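Local structure of nigritoxine (Vibrio nigripulchritudo, 5M41) at residues Asn39-Ala44 and Leu204-Arg209; Lys212-Glu217 and Leu230-Glu235. The protein is a bacterial toxin of crustaceans and insects, with a new fold and an unknown mode of action. All blocks are in the same frame, centred on the assembly; numbering follows the deposited sequence.

Interaction 1: residues Asn39-Ala44 and Leu204-Arg209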
loop_
_atom_site.group_PDB
_atom_site.type_symbol
_atom_site.label_atom_id
_atom_site.label_comp_id
_atom_site.label_asym_id
_atom_site.label_seq_id
_atom_site.Cartn_x
_atom_site.Cartn_y
_atom_site.Cartn_z
ATOM N N ASN A 39 -34.902 -8.826 4.651
ATOM C CA ASN A 39 -34.758 -8.116 3.385
ATOM C C ASN A 39 -34.067 -9.016 2.354
ATOM O O ASN A 39 -34.449 -9.046 1.189
ATOM C CB ASN A 39 -33.896 -6.867 3.564
ATOM C CG ASN A 39 -34.629 -5.713 4.234
ATOM O OD1 ASN A 39 -34.008 -4.710 4.575
ATOM N ND2 ASN A 39 -35.901 -5.856 4.463
ATOM N N LEU A 40 -33.011 -9.704 2.781
ATOM C CA LEU A 40 -32.337 -10.664 1.895
ATOM C C LEU A 40 -33.356 -11.687 1.348
ATOM O O LEU A 40 -33.410 -11.952 0.123
ATOM C CB LEU A 40 -31.213 -11.368 2.666
ATOM C CG LEU A 40 -30.222 -12.327 2.024
ATOM C CD1 LEU A 40 -29.029 -12.551 2.979
ATOM C CD2 LEU A 40 -30.886 -13.678 1.760
ATOM N N TYR A 41 -34.123 -12.305 2.248
ATOM C CA TYR A 41 -35.107 -13.293 1.780
ATOM C C TYR A 41 -36.170 -12.643 0.895
ATOM O O TYR A 41 -36.577 -13.207 -0.131
ATOM C CB TYR A 41 -35.748 -14.023 2.952
ATOM C CG TYR A 41 -35.080 -15.379 3.209
ATOM C CD1 TYR A 41 -35.247 -16.432 2.311
ATOM C CD2 TYR A 41 -34.260 -15.588 4.322
ATOM C CE1 TYR A 41 -34.635 -17.666 2.524
ATOM C CE2 TYR A 41 -33.654 -16.825 4.542
ATOM C CZ TYR A 41 -33.849 -17.859 3.638
ATOM O OH TYR A 41 -33.272 -19.109 3.856
ATOM N N GLN A 42 -36.575 -11.429 1.284
ATOM C CA GLN A 42 -37.591 -10.699 0.563
ATOM C C GLN A 42 -37.163 -10.474 -0.883
ATOM O O GLN A 42 -37.971 -10.665 -1.794
ATOM C CB GLN A 42 -37.858 -9.369 1.250
ATOM C CG GLN A 42 -38.925 -8.534 0.601
ATOM C CD GLN A 42 -40.239 -8.703 1.299
ATOM O OE1 GLN A 42 -40.616 -9.814 1.688
ATOM N NE2 GLN A 42 -40.952 -7.602 1.473
ATOM N N PHE A 43 -35.906 -10.056 -1.090
ATOM C CA PHE A 43 -35.389 -9.843 -2.448
ATOM C C PHE A 43 -35.292 -11.134 -3.258
ATOM O O PHE A 43 -35.571 -11.119 -4.457
ATOM C CB PHE A 43 -34.023 -9.152 -2.434
ATOM C CG PHE A 43 -34.081 -7.667 -2.138
ATOM C CD1 PHE A 43 -34.915 -6.819 -2.878
ATOM C CD2 PHE A 43 -33.248 -7.104 -1.161
ATOM C CE1 PHE A 43 -34.964 -5.445 -2.627
ATOM C CE2 PHE A 43 -33.281 -5.728 -0.912
ATOM C CZ PHE A 43 -34.145 -4.897 -1.638
ATOM N N ALA A 44 -34.867 -12.236 -2.611
ATOM C CA ALA A 44 -34.913 -13.564 -3.234
ATOM C C ALA A 44 -36.328 -13.942 -3.723
ATOM O O ALA A 44 -36.504 -14.430 -4.855
ATOM C CB ALA A 44 -34.380 -14.636 -2.284
ATOM N N LEU A 204 -26.681 -21.177 -0.730
ATOM C CA LEU A 204 -25.913 -21.193 -1.991
ATOM C C LEU A 204 -26.630 -20.503 -3.151
ATOM O O LEU A 204 -26.087 -19.595 -3.792
ATOM C CB LEU A 204 -25.565 -22.649 -2.372
ATOM C CG LEU A 204 -24.900 -22.891 -3.740
ATOM C CD1 LEU A 204 -23.540 -22.199 -3.772
ATOM C CD2 LEU A 204 -24.760 -24.395 -4.064
ATOM N N ASP A 205 -27.856 -20.931 -3.434
ATOM C CA ASP A 205 -28.595 -20.370 -4.561
ATOM C C ASP A 205 -29.549 -19.249 -4.157
ATOM O O ASP A 205 -29.994 -18.512 -5.006
ATOM C CB ASP A 205 -29.327 -21.462 -5.329
ATOM C CG ASP A 205 -28.414 -22.165 -6.341
ATOM O OD1 ASP A 205 -28.347 -21.683 -7.484
ATOM O OD2 ASP A 205 -27.783 -23.200 -6.004
ATOM N N VAL A 206 -29.849 -19.124 -2.860
ATOM C CA VAL A 206 -30.691 -18.023 -2.355
ATOM C C VAL A 206 -29.991 -16.677 -2.538
ATOM O O VAL A 206 -30.604 -15.688 -2.944
ATOM C CB VAL A 206 -31.038 -18.193 -0.843
ATOM C CG1 VAL A 206 -31.838 -16.994 -0.335
ATOM C CG2 VAL A 206 -31.827 -19.480 -0.594
ATOM N N LEU A 207 -28.702 -16.638 -2.232
ATOM C CA LEU A 207 -27.960 -15.370 -2.242
ATOM C C LEU A 207 -27.928 -14.673 -3.607
ATOM O O LEU A 207 -28.272 -13.489 -3.692
ATOM C CB LEU A 207 -26.546 -15.585 -1.686
ATOM C CG LEU A 207 -26.520 -15.894 -0.185
ATOM C CD1 LEU A 207 -25.147 -16.441 0.270
ATOM C CD2 LEU A 207 -26.918 -14.621 0.560
ATOM N N PRO A 208 -27.521 -15.394 -4.691
ATOM C CA PRO A 208 -27.564 -14.771 -6.020
ATOM C C PRO A 208 -28.973 -14.350 -6.442
ATOM O O PRO A 208 -29.127 -13.348 -7.130
ATOM C CB PRO A 208 -27.052 -15.893 -6.968
ATOM C CG PRO A 208 -27.090 -17.168 -6.185
ATOM C CD PRO A 208 -26.952 -16.756 -4.740
ATOM N N ARG A 209 -29.998 -15.097 -6.044
ATOM C CA ARG A 209 -31.371 -14.642 -6.314
ATOM C C ARG A 209 -31.714 -13.415 -5.520
ATOM O O ARG A 209 -32.401 -12.520 -6.021
ATOM C CB ARG A 209 -32.414 -15.736 -6.054
ATOM C CG ARG A 209 -32.195 -16.941 -6.957
ATOM C CD ARG A 209 -33.360 -17.925 -6.922
ATOM N NE ARG A 209 -33.206 -18.826 -8.047
ATOM C CZ ARG A 209 -32.956 -20.117 -7.950
ATOM N NH1 ARG A 209 -32.850 -20.723 -6.754
ATOM N NH2 ARG A 209 -32.810 -20.807 -9.062
#

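Interaction 2: residues Lys212-Glu217 and Leu230-Glu235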
loop_
_atom_site.group_PDB
_atom_site.type_symbol
_atom_site.label_atom_id
_atom_site.label_comp_id
_atom_site.label_asym_id
_atom_site.label_seq_id
_atom_site.Cartn_x
_atom_site.Cartn_y
_atom_site.Cartn_z
ATOM N N LYS A 212 -30.065 -10.576 -7.206
ATOM C CA LYS A 212 -30.784 -10.216 -8.420
ATOM C C LYS A 212 -32.047 -9.446 -8.088
ATOM O O LYS A 212 -32.374 -8.481 -8.764
ATOM C CB LYS A 212 -31.154 -11.446 -9.221
ATOM C CG LYS A 212 -30.172 -11.770 -10.322
ATOM C CD LYS A 212 -30.546 -13.053 -11.070
ATOM C CE LYS A 212 -30.180 -14.300 -10.258
ATOM N NZ LYS A 212 -30.323 -15.530 -11.097
ATOM N N GLY A 213 -32.767 -9.881 -7.059
ATOM C CA GLY A 213 -33.965 -9.177 -6.617
ATOM C C GLY A 213 -33.613 -7.752 -6.231
ATOM O O GLY A 213 -34.312 -6.813 -6.592
ATOM N N ALA A 214 -32.509 -7.590 -5.514
ATOM C CA ALA A 214 -32.099 -6.259 -5.099
ATOM C C ALA A 214 -31.727 -5.368 -6.306
ATOM O O ALA A 214 -31.994 -4.180 -6.263
ATOM C CB ALA A 214 -30.964 -6.327 -4.091
ATOM N N ALA A 215 -31.127 -5.940 -7.362
ATOM C CA ALA A 215 -30.749 -5.169 -8.554
ATOM C C ALA A 215 -31.958 -4.702 -9.342
ATOM O O ALA A 215 -31.847 -3.763 -10.098
ATOM C CB ALA A 215 -29.835 -5.977 -9.475
ATOM N N ARG A 216 -33.099 -5.371 -9.160
ATOM C CA ARG A 216 -34.373 -4.974 -9.752
ATOM C C ARG A 216 -35.007 -3.803 -9.042
ATOM O O ARG A 216 -35.909 -3.224 -9.575
ATOM C CB ARG A 216 -35.419 -6.102 -9.665
ATOM C CG ARG A 216 -35.036 -7.417 -10.274
ATOM C CD ARG A 216 -36.202 -8.383 -10.118
ATOM N NE ARG A 216 -37.083 -8.206 -11.253
ATOM C CZ ARG A 216 -36.885 -8.799 -12.426
ATOM N NH1 ARG A 216 -35.865 -9.643 -12.596
ATOM N NH2 ARG A 216 -37.713 -8.567 -13.414
ATOM N N GLU A 217 -34.596 -3.508 -7.811
ATOM C CA GLU A 217 -35.242 -2.456 -7.016
ATOM C C GLU A 217 -35.087 -1.059 -7.685
ATOM O O GLU A 217 -33.988 -0.548 -7.755
ATOM C CB GLU A 217 -34.641 -2.465 -5.604
ATOM C CG GLU A 217 -35.322 -1.567 -4.591
ATOM C CD GLU A 217 -36.702 -2.076 -4.197
ATOM O OE1 GLU A 217 -37.059 -3.224 -4.559
ATOM O OE2 GLU A 217 -37.427 -1.324 -3.520
ATOM N N LEU A 230 -29.246 3.093 -2.215
ATOM C CA LEU A 230 -28.119 2.216 -2.385
ATOM C C LEU A 230 -28.148 1.560 -3.757
ATOM O O LEU A 230 -28.899 0.616 -3.979
ATOM C CB LEU A 230 -28.120 1.155 -1.255
ATOM C CG LEU A 230 -27.952 1.662 0.185
ATOM C CD1 LEU A 230 -28.212 0.523 1.181
ATOM C CD2 LEU A 230 -26.568 2.264 0.415
ATOM N N GLU A 231 -27.323 2.065 -4.665
ATOM C CA GLU A 231 -27.225 1.525 -6.015
ATOM C C GLU A 231 -26.626 0.123 -5.982
ATOM O O GLU A 231 -25.709 -0.127 -5.231
ATOM C CB GLU A 231 -26.320 2.422 -6.861
ATOM C CG GLU A 231 -26.453 2.209 -8.369
ATOM C CD GLU A 231 -25.400 2.980 -9.171
ATOM O OE1 GLU A 231 -25.467 2.985 -10.420
ATOM O OE2 GLU A 231 -24.496 3.579 -8.553
ATOM N N PHE A 232 -27.149 -0.773 -6.801
ATOM C CA PHE A 232 -26.614 -2.117 -6.887
ATOM C C PHE A 232 -26.984 -2.758 -8.221
ATOM O O PHE A 232 -28.134 -2.677 -8.653
ATOM C CB PHE A 232 -27.178 -2.978 -5.747
ATOM C CG PHE A 232 -26.642 -4.386 -5.731
ATOM C CD1 PHE A 232 -25.341 -4.643 -5.307
ATOM C CD2 PHE A 232 -27.430 -5.444 -6.154
ATOM C CE1 PHE A 232 -24.835 -5.936 -5.302
ATOM C CE2 PHE A 232 -26.934 -6.742 -6.158
ATOM C CZ PHE A 232 -25.630 -6.983 -5.732
ATOM N N THR A 233 -26.008 -3.409 -8.854
ATOM C CA THR A 233 -26.251 -4.191 -10.060
ATOM C C THR A 233 -25.765 -5.619 -9.848
ATOM O O THR A 233 -24.908 -5.876 -8.998
ATOM C CB THR A 233 -25.526 -3.608 -11.284
ATOM O OG1 THR A 233 -24.119 -3.601 -11.016
ATOM C CG2 THR A 233 -25.973 -2.171 -11.546
ATOM N N PHE A 234 -26.330 -6.532 -10.631
ATOM C CA PHE A 234 -25.968 -7.946 -10.626
ATOM C C PHE A 234 -24.801 -8.278 -11.573
ATOM O O PHE A 234 -24.242 -9.373 -11.527
ATOM C CB PHE A 234 -27.201 -8.808 -10.975
ATOM C CG PHE A 234 -26.995 -10.287 -10.733
ATOM C CD1 PHE A 234 -26.839 -10.784 -9.430
ATOM C CD2 PHE A 234 -26.942 -11.191 -11.809
ATOM C CE1 PHE A 234 -26.622 -12.140 -9.207
ATOM C CE2 PHE A 234 -26.721 -12.554 -11.592
ATOM C CZ PHE A 234 -26.568 -13.029 -10.277
ATOM N N GLU A 235 -24.424 -7.340 -12.430
ATOM C CA GLU A 235 -23.372 -7.593 -13.412
ATOM C C GLU A 235 -22.055 -8.022 -12.764
ATOM O O GLU A 235 -21.630 -7.458 -11.750
ATOM C CB GLU A 235 -23.166 -6.369 -14.306
ATOM C CG GLU A 235 -24.361 -6.117 -15.220
ATOM C CD GLU A 235 -24.344 -4.754 -15.888
ATOM O OE1 GLU A 235 -23.379 -3.983 -15.680
ATOM O OE2 GLU A 235 -25.315 -4.457 -16.624
#

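Interaction 1: residues Asn39-Ala44 and Leu204-Arg209
Leu40 and Val206 meet where helix 34-54 lies against the start of helix 206-215, in a buried contact whose side-chain pairs are all apolar. From its CB, Leu40 carries CG anti to the backbone N (chi1 -174°), which brings the fork of the side chain up to the second helix. There the two methyls divide the work: CD2 of Leu40 rests on CG1 of Val206 at 4.0 Å, the two side chains crossing at about a right angle, while CD1 of Leu40 touches CD2 of Leu207 at 3.8 Å. The bond from CA to CB of Val206 points toward helix 34-54, and CG1, anti to the backbone N, is the common meeting point. Besides Leu40, this methyl takes CB of Ala44 at 4.0 Å and CE1 of Tyr41 at 4.1 Å, the latter approached obliquely to the ring. One turn further along, the small side chain of Ala44 lets the backbones close in. CA of Ala44 lies 4.8 Å from CA of Arg209 and 3.9 Å from O of Arg209.

No hydrogen bond joins the two segments, and the polar ends of Tyr41 and Arg209 are bonded to other parts of the chain: Tyr41 OH bonds Asn85 OD1, and Arg209 NH1 bonds the carbonyl oxygens of Leu103 and Ser105. Just past the second segment, Ser210 OG bonds Leu40 O. Helix 253-264 covers the leucines, helix 177-191 packs on Tyr41 through Leu181, Val182 and Leu185, and the loop after strand 98-102 supplies the carbonyls that hold Arg209.

Interaction 2: residues Lys212-Glu217 and Leu230-Glu235
A helix packed against an extended loop is the element here: helix 206-215 carries Lys212, Ala214 and Ala215, and the chain, after passing through the short paired strands 221-223 and 229-230, returns along it and lays Phe232 and Phe234 against it. The aliphatic part of Lys212 covers one face of the Phe234 ring. Its CG stands 3.4 Å from the ring centroid and only 7° off the normal, a CH-pi contact almost exactly over the centre. The lysine chain is bent at chi3 (-77°), which keeps its outer carbons near the rim of the ring: CD is 3.9 Å from CE2 of Phe234 and CE is 3.8 Å from CZ of Phe234.

Phe232 is met at its edge instead. Ala215 N lies in the plane of this ring, 3.9 Å from CD2 of Phe232, and the methyl of Ala214 approaches the same CD2 obliquely. The Ala215 methyl touches both residues, its CB 4.1 Å from CD2 of Phe232 and 3.7 Å from N of Phe234. The backbones are close as well, with CA of Ala215 3.6 Å from O of Phe232.

Further along the loop, Phe237 stacks with Phe234. With no hydrogen bond between the segments, the contact itself rests on apolar packing and a CH-pi interaction. Because CG rather than the ammonium group lies over the ring, the lysine acts here mainly as a hydrocarbon; its side chain also touches Glu47 of helix 34-54, and the positive charge at its end may still polarise CE and add slightly to the attraction near CZ.

Interactions 1 and 2 follow one another along helix 206-215, their centres 12 Å apart, and they touch directly. Phe43, whose side chain leads away from 204-209, bridges them: its CD1 is 3.6 Å from CA of Ala214, and its CE1 is 3.6 Å from OE1 of Glu217. On the loop side, CE1 of Phe234 comes within 3.5 Å of O of Pro208. Tyr257 of helix 253-264 touches residues of both, Phe43 in the first and Ala214 and the Phe232 ring in the second. The magnesium ion belongs to neither contact. Its site, Val189, Glu192 and Asp195, lies where helix 177-191, which packs on Tyr41, gives way to helix 195-203.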